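Carboxylesterase YbfK (Bacillus subtilis, PDB 4CCY) hydrolyses carboxylic esters to an alcohol and a carboxylate, as an alpha/beta-hydrolase-fold carboxylesterase. Local coordinates at residues A[163-168]-A[182-187]; A[188-193]-A[275-280]; A[196-199]-A[204-207]. All coordinates share one frame; numbering follows the deposited sequence.

Contacts 1 and 2 are partly buried and share a sodium ion with its three waters: the end of helix 175-186 and the loop that follows supply the protein ligands. Contact 3 lies on the surface of the next helix, 194-205. The chemistry follows the place. Contact 1 joins two neighbouring helices by a flat aromatic stack, contact 2 sets a tyrosine and a leucine of the loop against the short helix 275-278, and contact 3 is a long charge pair along a single helix. Packing ties the three together: I182 and T186 of contact 1 meet L192 of contact 2, while Q197 of segment 196-199 touches both I182 and L192.

Contact 1 of 3, residues A[163-168]-A[182-187]; sequences PDVYKY and IKWITG. With NA (sodium ion), chain D.
I182 O, on the helix that presents W184 to Y168, is gripped twice by T186: OG1 at 2.8 Å and the backbone N at 2.9 Å reach it from opposite faces of its carbonyl plane. T186 OG1 is also a ligand of the sodium ion, 2.5 Å away, joined there by G187 O, Y190 O and three waters. One of these waters donates to K183 O. Positive phi at G187 ends the helix beside the metal.

On another side of this helix, the Y168 ring lies in an offset stack on the five-membered ring of W184, centroids 3.7 Å apart and planes only 6° from parallel. Y168 OH reaches past the indole centre to W184 CD1, 3.4 Å away, and K167 CE lies toward the rim of the opposite tyrosine face. The W184 indole swings outward because its CG is anti to the backbone N (chi1 164°), and V165 CG2 meets W184 CH2 at the indole edge, 3.7 Å away. Replacing W184 by an alanine is likely to leave Y168 without its stacking partner and open a gap beside V165. The stack joins consecutive helices 164-170 and 175-186 in the insertion between strands 146-152 and 236-241, the usual site of the cap in this fold.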
loop_
_atom_site.group_PDB
_atom_site.type_symbol
_atom_site.label_atom_id
_atom_site.label_comp_id
_atom_site.label_asym_id
_atom_site.label_seq_id
_atom_site.Cartn_x
_atom_site.Cartn_y
_atom_site.Cartn_z
ATOM N N PRO A 163 -1.817 -20.907 -0.103
ATOM C CA PRO A 163 -3.129 -21.251 -0.660
ATOM C C PRO A 163 -4.319 -20.654 0.125
ATOM O O PRO A 163 -5.301 -20.245 -0.494
ATOM C CB PRO A 163 -3.135 -22.777 -0.573
ATOM C CG PRO A 163 -1.716 -23.148 -0.799
ATOM C CD PRO A 163 -0.887 -22.051 -0.181
ATOM N N ASP A 164 -4.201 -20.605 1.460
ATOM C CA ASP A 164 -5.149 -19.940 2.385
ATOM C C ASP A 164 -5.608 -18.566 1.915
ATOM O O ASP A 164 -6.797 -18.217 2.044
ATOM C CB ASP A 164 -4.491 -19.740 3.772
ATOM C CG ASP A 164 -4.635 -20.951 4.689
ATOM O OD1 ASP A 164 -5.674 -21.641 4.653
ATOM O OD2 ASP A 164 -3.697 -21.217 5.475
ATOM N N VAL A 165 -4.657 -17.777 1.401
ATOM C CA VAL A 165 -4.908 -16.368 1.091
ATOM C C VAL A 165 -6.127 -16.197 0.188
ATOM O O VAL A 165 -6.946 -15.294 0.380
ATOM C CB VAL A 165 -3.659 -15.686 0.476
ATOM C CG1 VAL A 165 -3.993 -14.293 -0.036
ATOM C CG2 VAL A 165 -2.542 -15.617 1.513
ATOM N N TYR A 166 -6.258 -17.099 -0.777
ATOM C CA TYR A 166 -7.371 -17.053 -1.707
ATOM C C TYR A 166 -8.723 -17.378 -1.056
ATOM O O TYR A 166 -9.739 -16.833 -1.477
ATOM C CB TYR A 166 -7.083 -17.948 -2.908
ATOM C CG TYR A 166 -5.893 -17.472 -3.707
ATOM C CD1 TYR A 166 -6.041 -16.492 -4.694
ATOM C CD2 TYR A 166 -4.616 -17.976 -3.467
ATOM C CE1 TYR A 166 -4.951 -16.043 -5.429
ATOM C CE2 TYR A 166 -3.524 -17.540 -4.205
ATOM C CZ TYR A 166 -3.699 -16.573 -5.183
ATOM O OH TYR A 166 -2.618 -16.130 -5.911
ATOM N N LYS A 167 -8.743 -18.241 -0.035
ATOM C CA LYS A 167 -9.996 -18.513 0.691
ATOM C C LYS A 167 -10.480 -17.251 1.417
ATOM O O LYS A 167 -11.662 -16.909 1.342
ATOM C CB LYS A 167 -9.862 -19.690 1.668
ATOM C CG LYS A 167 -11.156 -20.036 2.420
ATOM C CD LYS A 167 -10.926 -20.987 3.601
ATOM C CE LYS A 167 -9.895 -20.407 4.581
ATOM N NZ LYS A 167 -9.777 -21.103 5.902
ATOM N N TYR A 168 -9.563 -16.575 2.106
ATOM C CA TYR A 168 -9.859 -15.324 2.810
ATOM C C TYR A 168 -10.317 -14.238 1.843
ATOM O O TYR A 168 -11.308 -13.538 2.100
ATOM C CB TYR A 168 -8.640 -14.851 3.619
ATOM C CG TYR A 168 -8.383 -15.695 4.847
ATOM C CD1 TYR A 168 -9.145 -15.519 5.990
ATOM C CD2 TYR A 168 -7.389 -16.672 4.859
ATOM C CE1 TYR A 168 -8.936 -16.290 7.121
ATOM C CE2 TYR A 168 -7.168 -17.457 5.989
ATOM C CZ TYR A 168 -7.947 -17.258 7.117
ATOM O OH TYR A 168 -7.768 -18.007 8.254
ATOM N N ILE A 182 -9.737 -9.935 8.903
ATOM C CA ILE A 182 -9.056 -9.037 9.834
ATOM C C ILE A 182 -8.413 -9.838 10.969
ATOM O O ILE A 182 -7.252 -9.610 11.307
ATOM C CB ILE A 182 -10.019 -7.950 10.382
ATOM C CG1 ILE A 182 -10.303 -6.896 9.300
ATOM C CG2 ILE A 182 -9.455 -7.292 11.648
ATOM C CD1 ILE A 182 -11.447 -5.952 9.624
ATOM N N LYS A 183 -9.167 -10.783 11.525
ATOM C CA LYS A 183 -8.714 -11.594 12.647
ATOM C C LYS A 183 -7.458 -12.379 12.263
ATOM O O LYS A 183 -6.525 -12.530 13.052
ATOM C CB LYS A 183 -9.840 -12.542 13.056
ATOM C CG LYS A 183 -9.618 -13.338 14.323
ATOM C CD LYS A 183 -10.720 -14.384 14.481
ATOM C CE LYS A 183 -12.049 -13.753 14.900
ATOM N NZ LYS A 183 -13.215 -14.688 14.827
ATOM N N TRP A 184 -7.446 -12.846 11.025
ATOM C CA TRP A 184 -6.375 -13.654 10.486
ATOM C C TRP A 184 -5.160 -12.830 10.164
ATOM O O TRP A 184 -4.050 -13.203 10.518
ATOM C CB TRP A 184 -6.900 -14.362 9.243
ATOM C CG TRP A 184 -5.849 -14.943 8.343
ATOM C CD1 TRP A 184 -5.036 -16.053 8.581
ATOM C CD2 TRP A 184 -5.485 -14.473 6.997
ATOM N NE1 TRP A 184 -4.201 -16.278 7.512
ATOM C CE2 TRP A 184 -4.426 -15.372 6.524
ATOM C CE3 TRP A 184 -5.917 -13.425 6.164
ATOM C CZ2 TRP A 184 -3.840 -15.217 5.270
ATOM C CZ3 TRP A 184 -5.324 -13.293 4.908
ATOM C CH2 TRP A 184 -4.304 -14.156 4.477
ATOM N N ILE A 185 -5.364 -11.699 9.493
ATOM C CA ILE A 185 -4.258 -10.859 9.035
ATOM C C ILE A 185 -3.547 -10.115 10.183
ATOM O O ILE A 185 -2.326 -9.949 10.157
ATOM C CB ILE A 185 -4.710 -9.895 7.902
ATOM C CG1 ILE A 185 -3.528 -9.479 7.031
ATOM C CG2 ILE A 185 -5.446 -8.676 8.447
ATOM C CD1 ILE A 185 -3.067 -10.567 6.092
ATOM N N THR A 186 -4.309 -9.689 11.190
ATOM C CA THR A 186 -3.729 -8.989 12.339
ATOM C C THR A 186 -2.901 -9.919 13.205
ATOM O O THR A 186 -1.848 -9.523 13.690
ATOM C CB THR A 186 -4.781 -8.296 13.235
ATOM O OG1 THR A 186 -5.761 -9.250 13.682
ATOM C CG2 THR A 186 -5.443 -7.131 12.509
ATOM N N GLY A 187 -3.375 -11.152 13.383
ATOM C CA GLY A 187 -2.749 -12.111 14.290
ATOM C C GLY A 187 -3.243 -11.908 15.711
ATOM O O GLY A 187 -3.981 -10.958 15.996
HETATM NA NA NA D . -5.968 -9.640 16.094
HETATM O O HOH W 1 -6.705 -11.670 15.625
HETATM O O HOH W 2 -7.899 -8.313 15.930
HETATM O O HOH W 3 -5.954 -9.645 18.379
#

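Contact 2 of 3, residues A[188-193]-A[275-280]; sequences DSYDLH and LSLEQP. With NA (sodium ion), chain D.
Y190 lays one ring face against the aliphatic part of E278, whose CG comes within 3.4 Å of Y190 CG. The carboxylate plane is turned 29° from the ring, and the two side chains run past each other at a slant. At the far end of the tyrosine, OH meets a carbon: Y190 OH lies 3.4 Å from L277 CB, with the two side chains crossing at about a right angle. With chi1 at 180°, the Y190 ring is turned directly away from its own backbone N and out from the loop, where it can meet both helix residues. L192 adds a looser touch, its CD2 resting 4.0 Å from L277 CD1.

The next shell fixes these groups. The backbone of Y190 is held by the sodium ion, which its O binds at 2.4 Å, completing the site with the end of helix 175-186. D191 acts on the metal through water: its OD1 accepts hydrogen bonds from two of the sodium waters, at 2.7 Å and 2.9 Å. On the helix side, E278 OE1 accepts a hydrogen bond from G272 N, beside H273, a residue assigned by similarity to the charge relay. L277 packs on F65 and P72, and L192 reaches I182 and T186 on helix 175-186. H193 ND1 caps L195 N, starting helix 194-205.

Although tyrosine and glutamate face one another, no hydrogen bond crosses this contact; apolar surface does the work, and the glutamate's OE1 is answered from outside it, by G272 N. The metal-bound loop thus packs on the short helix 275-278 just after the histidine. The carboxylate of D191, set in the second shell, probably offsets part of the sodium charge without binding it directly.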
loop_
_atom_site.group_PDB
_atom_site.type_symbol
_atom_site.label_atom_id
_atom_site.label_comp_id
_atom_site.label_asym_id
_atom_site.label_seq_id
_atom_site.Cartn_x
_atom_site.Cartn_y
_atom_site.Cartn_z
ATOM N N ASP A 188 -2.836 -12.792 16.613
ATOM C CA ASP A 188 -3.358 -12.769 17.975
ATOM C C ASP A 188 -2.775 -11.666 18.860
ATOM O O ASP A 188 -3.261 -11.446 19.962
ATOM C CB ASP A 188 -3.197 -14.146 18.628
ATOM C CG ASP A 188 -4.157 -15.164 18.049
ATOM O OD1 ASP A 188 -5.286 -14.762 17.694
ATOM O OD2 ASP A 188 -3.790 -16.354 17.927
ATOM N N SER A 189 -1.760 -10.966 18.362
ATOM C CA SER A 189 -1.061 -9.945 19.146
ATOM C C SER A 189 -1.465 -8.510 18.828
ATOM O O SER A 189 -1.090 -7.591 19.551
ATOM C CB SER A 189 0.452 -10.084 18.975
ATOM O OG SER A 189 0.902 -11.331 19.468
ATOM N N TYR A 190 -2.213 -8.305 17.751
ATOM C CA TYR A 190 -2.552 -6.951 17.346
ATOM C C TYR A 190 -4.035 -6.788 17.029
ATOM O O TYR A 190 -4.628 -7.627 16.352
ATOM C CB TYR A 190 -1.691 -6.518 16.150
ATOM C CG TYR A 190 -2.000 -5.113 15.673
ATOM C CD1 TYR A 190 -1.624 -4.004 16.432
ATOM C CD2 TYR A 190 -2.687 -4.892 14.476
ATOM C CE1 TYR A 190 -1.920 -2.722 16.014
ATOM C CE2 TYR A 190 -2.991 -3.605 14.050
ATOM C CZ TYR A 190 -2.601 -2.525 14.820
ATOM O OH TYR A 190 -2.893 -1.245 14.418
ATOM N N ASP A 191 -4.624 -5.717 17.556
ATOM C CA ASP A 191 -5.977 -5.291 17.200
ATOM C C ASP A 191 -5.878 -3.959 16.492
ATOM O O ASP A 191 -5.181 -3.060 16.959
ATOM C CB ASP A 191 -6.857 -5.085 18.437
ATOM C CG ASP A 191 -7.086 -6.355 19.223
ATOM O OD1 ASP A 191 -7.356 -7.407 18.613
ATOM O OD2 ASP A 191 -7.019 -6.288 20.466
ATOM N N LEU A 192 -6.597 -3.824 15.382
ATOM C CA LEU A 192 -6.719 -2.538 14.718
ATOM C C LEU A 192 -7.364 -1.546 15.673
ATOM O O LEU A 192 -8.099 -1.951 16.577
ATOM C CB LEU A 192 -7.600 -2.672 13.489
ATOM C CG LEU A 192 -7.023 -3.490 12.339
ATOM C CD1 LEU A 192 -8.070 -3.650 11.242
ATOM C CD2 LEU A 192 -5.750 -2.827 11.814
ATOM N N HIS A 193 -7.084 -0.256 15.473
ATOM C CA HIS A 193 -7.890 0.778 16.106
ATOM C C HIS A 193 -9.337 0.522 15.722
ATOM O O HIS A 193 -9.614 0.146 14.597
ATOM C CB HIS A 193 -7.459 2.163 15.659
ATOM C CG HIS A 193 -8.125 3.278 16.427
ATOM N ND1 HIS A 193 -9.430 3.595 16.271
ATOM C CD2 HIS A 193 -7.623 4.149 17.393
ATOM C CE1 HIS A 193 -9.744 4.610 17.093
ATOM N NE2 HIS A 193 -8.639 4.950 17.777
ATOM N N LEU A 275 2.771 -4.290 9.431
ATOM C CA LEU A 275 3.986 -3.833 10.094
ATOM C C LEU A 275 4.011 -2.335 10.406
ATOM O O LEU A 275 4.495 -1.934 11.472
ATOM C CB LEU A 275 5.216 -4.256 9.272
ATOM C CG LEU A 275 6.657 -3.975 9.716
ATOM C CD1 LEU A 275 6.879 -4.209 11.210
ATOM C CD2 LEU A 275 7.619 -4.831 8.884
ATOM N N SER A 276 3.499 -1.508 9.501
ATOM C CA SER A 276 3.506 -0.065 9.741
ATOM C C SER A 276 2.523 0.332 10.850
ATOM O O SER A 276 2.690 1.382 11.485
ATOM C CB SER A 276 3.211 0.707 8.458
ATOM O OG SER A 276 1.950 0.330 7.938
ATOM N N LEU A 277 1.506 -0.505 11.076
ATOM C CA LEU A 277 0.515 -0.262 12.125
ATOM C C LEU A 277 0.922 -0.861 13.473
ATOM O O LEU A 277 0.648 -0.271 14.523
ATOM C CB LEU A 277 -0.869 -0.785 11.716
ATOM C CG LEU A 277 -1.671 0.008 10.671
ATOM C CD1 LEU A 277 -2.754 -0.872 10.068
ATOM C CD2 LEU A 277 -2.265 1.296 11.244
ATOM N N GLU A 278 1.563 -2.025 13.427
ATOM C CA GLU A 278 1.995 -2.763 14.625
ATOM C C GLU A 278 3.249 -2.229 15.302
ATOM O O GLU A 278 3.357 -2.259 16.526
ATOM C CB GLU A 278 2.282 -4.202 14.245
ATOM C CG GLU A 278 1.197 -5.163 14.646
ATOM C CD GLU A 278 1.598 -6.604 14.422
ATOM O OE1 GLU A 278 1.647 -7.016 13.250
ATOM O OE2 GLU A 278 1.872 -7.305 15.421
ATOM N N GLN A 279 4.221 -1.807 14.497
ATOM C CA GLN A 279 5.482 -1.279 15.019
ATOM C C GLN A 279 5.775 0.085 14.407
ATOM O O GLN A 279 6.822 0.261 13.760
ATOM C CB GLN A 279 6.644 -2.248 14.735
ATOM C CG GLN A 279 6.507 -3.621 15.373
ATOM C CD GLN A 279 6.661 -3.587 16.885
ATOM O OE1 GLN A 279 7.091 -2.584 17.459
ATOM N NE2 GLN A 279 6.330 -4.689 17.534
ATOM N N PRO A 280 4.852 1.055 14.603
ATOM C CA PRO A 280 5.001 2.339 13.930
ATOM C C PRO A 280 6.273 3.097 14.345
ATOM O O PRO A 280 6.875 3.750 13.500
ATOM C CB PRO A 280 3.748 3.118 14.361
ATOM C CG PRO A 280 3.303 2.486 15.632
ATOM C CD PRO A 280 3.656 1.029 15.477
HETATM NA NA NA D . -5.968 -9.640 16.094
HETATM O O HOH W 2 -7.899 -8.313 15.930
HETATM O O HOH W 3 -5.954 -9.645 18.379
HETATM O O HOH W 1 -6.705 -11.670 15.625
#

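Contact 3 of 3, residues A[196-199]-A[204-207]; sequences LQRQ and VEWQ
R198 turns the edge of its guanidinium toward E205, with OE1 in the guanidinium plane and nearly equidistant from the two terminal nitrogens: NH2 and NH1 each lie 3.9 Å from E205 OE1. The carboxylate stands almost upright to that plane, at 88°, and this orientation keeps its second oxygen from sharing in the pair; E205 OE2 is 5.4 Å from R198 NH1. The result is a long salt bridge made to one oxygen, quite unlike the flat, two-pronged pairing that an arginine and a carboxylate can form when coplanar.

Both residues belong to helix 194-205, seven positions and about two turns apart, with R198 CA 10.5 Å from E205 CA. The arginine starts off away from its partner, and the bend at chi2 (82°) brings the guanidinium back along the helix. E205 meets it with a chain extended beyond CG.

The helix has an inner side as well. Q199 spends its amide there on S24 OG and S66 OG, V204 packs on A178, and W206, where the helix has ended, packs on Y18 of helix 12-24.

At such a separation, and in a surface position, the attraction is probably modest and partly screened by solvent. Because the glutamate sits at the carboxyl end of its helix, where a negative charge is generally disfavoured, the nearby arginine is likely to offset some of that cost.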
loop_
_atom_site.group_PDB
_atom_site.type_symbol
_atom_site.label_atom_id
_atom_site.label_comp_id
_atom_site.label_asym_id
_atom_site.label_seq_id
_atom_site.Cartn_x
_atom_site.Cartn_y
_atom_site.Cartn_z
ATOM N N LEU A 196 -10.537 1.933 12.300
ATOM C CA LEU A 196 -10.075 1.196 11.123
ATOM C C LEU A 196 -10.790 -0.136 10.937
ATOM O O LEU A 196 -11.135 -0.496 9.813
ATOM C CB LEU A 196 -8.554 0.991 11.121
ATOM C CG LEU A 196 -7.758 1.815 10.107
ATOM C CD1 LEU A 196 -6.292 1.394 10.108
ATOM C CD2 LEU A 196 -8.340 1.691 8.698
ATOM N N GLN A 197 -11.007 -0.851 12.039
ATOM C CA GLN A 197 -11.803 -2.078 12.048
ATOM C C GLN A 197 -13.142 -1.818 11.371
ATOM O O GLN A 197 -13.541 -2.541 10.448
ATOM C CB GLN A 197 -12.039 -2.537 13.494
ATOM C CG GLN A 197 -12.857 -3.820 13.640
ATOM C CD GLN A 197 -12.031 -5.080 13.448
ATOM O OE1 GLN A 197 -10.812 -5.068 13.635
ATOM N NE2 GLN A 197 -12.694 -6.180 13.072
ATOM N N ARG A 198 -13.809 -0.753 11.804
ATOM C CA ARG A 198 -15.135 -0.423 11.315
ATOM C C ARG A 198 -15.138 -0.091 9.818
ATOM O O ARG A 198 -15.987 -0.583 9.069
ATOM C CB ARG A 198 -15.722 0.732 12.137
ATOM C CG ARG A 198 -16.980 1.328 11.541
ATOM C CD ARG A 198 -18.189 0.495 11.920
ATOM N NE ARG A 198 -19.301 0.693 10.992
ATOM C CZ ARG A 198 -19.595 -0.137 9.995
ATOM N NH1 ARG A 198 -18.852 -1.221 9.788
ATOM N NH2 ARG A 198 -20.636 0.114 9.206
ATOM N N GLN A 199 -14.172 0.730 9.399
ATOM C CA GLN A 199 -14.078 1.192 8.023
ATOM C C GLN A 199 -13.872 0.039 7.046
ATOM O O GLN A 199 -14.562 -0.051 6.030
ATOM C CB GLN A 199 -12.959 2.226 7.866
ATOM C CG GLN A 199 -12.827 2.727 6.436
ATOM C CD GLN A 199 -11.625 3.617 6.200
ATOM O OE1 GLN A 199 -11.170 4.315 7.096
ATOM N NE2 GLN A 199 -11.123 3.614 4.978
ATOM N N VAL A 204 -16.048 -3.656 2.870
ATOM C CA VAL A 204 -16.426 -4.960 2.362
ATOM C C VAL A 204 -17.958 -5.093 2.226
ATOM O O VAL A 204 -18.450 -5.684 1.266
ATOM C CB VAL A 204 -15.823 -6.094 3.236
ATOM C CG1 VAL A 204 -16.190 -7.460 2.682
ATOM C CG2 VAL A 204 -14.303 -5.958 3.330
ATOM N N GLU A 205 -18.707 -4.532 3.175
ATOM C CA GLU A 205 -20.178 -4.526 3.092
ATOM C C GLU A 205 -20.698 -3.790 1.859
ATOM O O GLU A 205 -21.706 -4.179 1.280
ATOM C CB GLU A 205 -20.794 -3.939 4.356
ATOM C CG GLU A 205 -20.711 -4.898 5.532
ATOM C CD GLU A 205 -21.266 -4.314 6.810
ATOM O OE1 GLU A 205 -21.010 -3.121 7.100
ATOM O OE2 GLU A 205 -21.960 -5.059 7.531
ATOM N N TRP A 206 -19.996 -2.733 1.466
ATOM C CA TRP A 206 -20.350 -1.977 0.280
ATOM C C TRP A 206 -20.118 -2.813 -0.944
ATOM O O TRP A 206 -18.986 -3.117 -1.281
ATOM C CB TRP A 206 -19.556 -0.667 0.230
ATOM C CG TRP A 206 -19.898 0.228 -0.944
ATOM C CD1 TRP A 206 -21.076 0.248 -1.688
ATOM C CD2 TRP A 206 -19.063 1.284 -1.528
ATOM N NE1 TRP A 206 -21.019 1.206 -2.672
ATOM C CE2 TRP A 206 -19.841 1.862 -2.633
ATOM C CE3 TRP A 206 -17.788 1.784 -1.266
ATOM C CZ2 TRP A 206 -19.348 2.897 -3.415
ATOM C CZ3 TRP A 206 -17.308 2.833 -2.060
ATOM C CH2 TRP A 206 -18.064 3.363 -3.114
ATOM N N GLN A 207 -21.201 -3.196 -1.613
ATOM C CA GLN A 207 -21.111 -4.013 -2.815
ATOM C C GLN A 207 -20.907 -3.142 -4.053
ATOM O O GLN A 207 -21.867 -2.649 -4.640
ATOM C CB GLN A 207 -22.358 -4.901 -2.970
ATOM C CG GLN A 207 -22.518 -5.938 -1.861
ATOM C CD GLN A 207 -21.250 -6.749 -1.616
ATOM O OE1 GLN A 207 -20.625 -6.639 -0.560
ATOM N NE2 GLN A 207 -20.862 -7.558 -2.594
#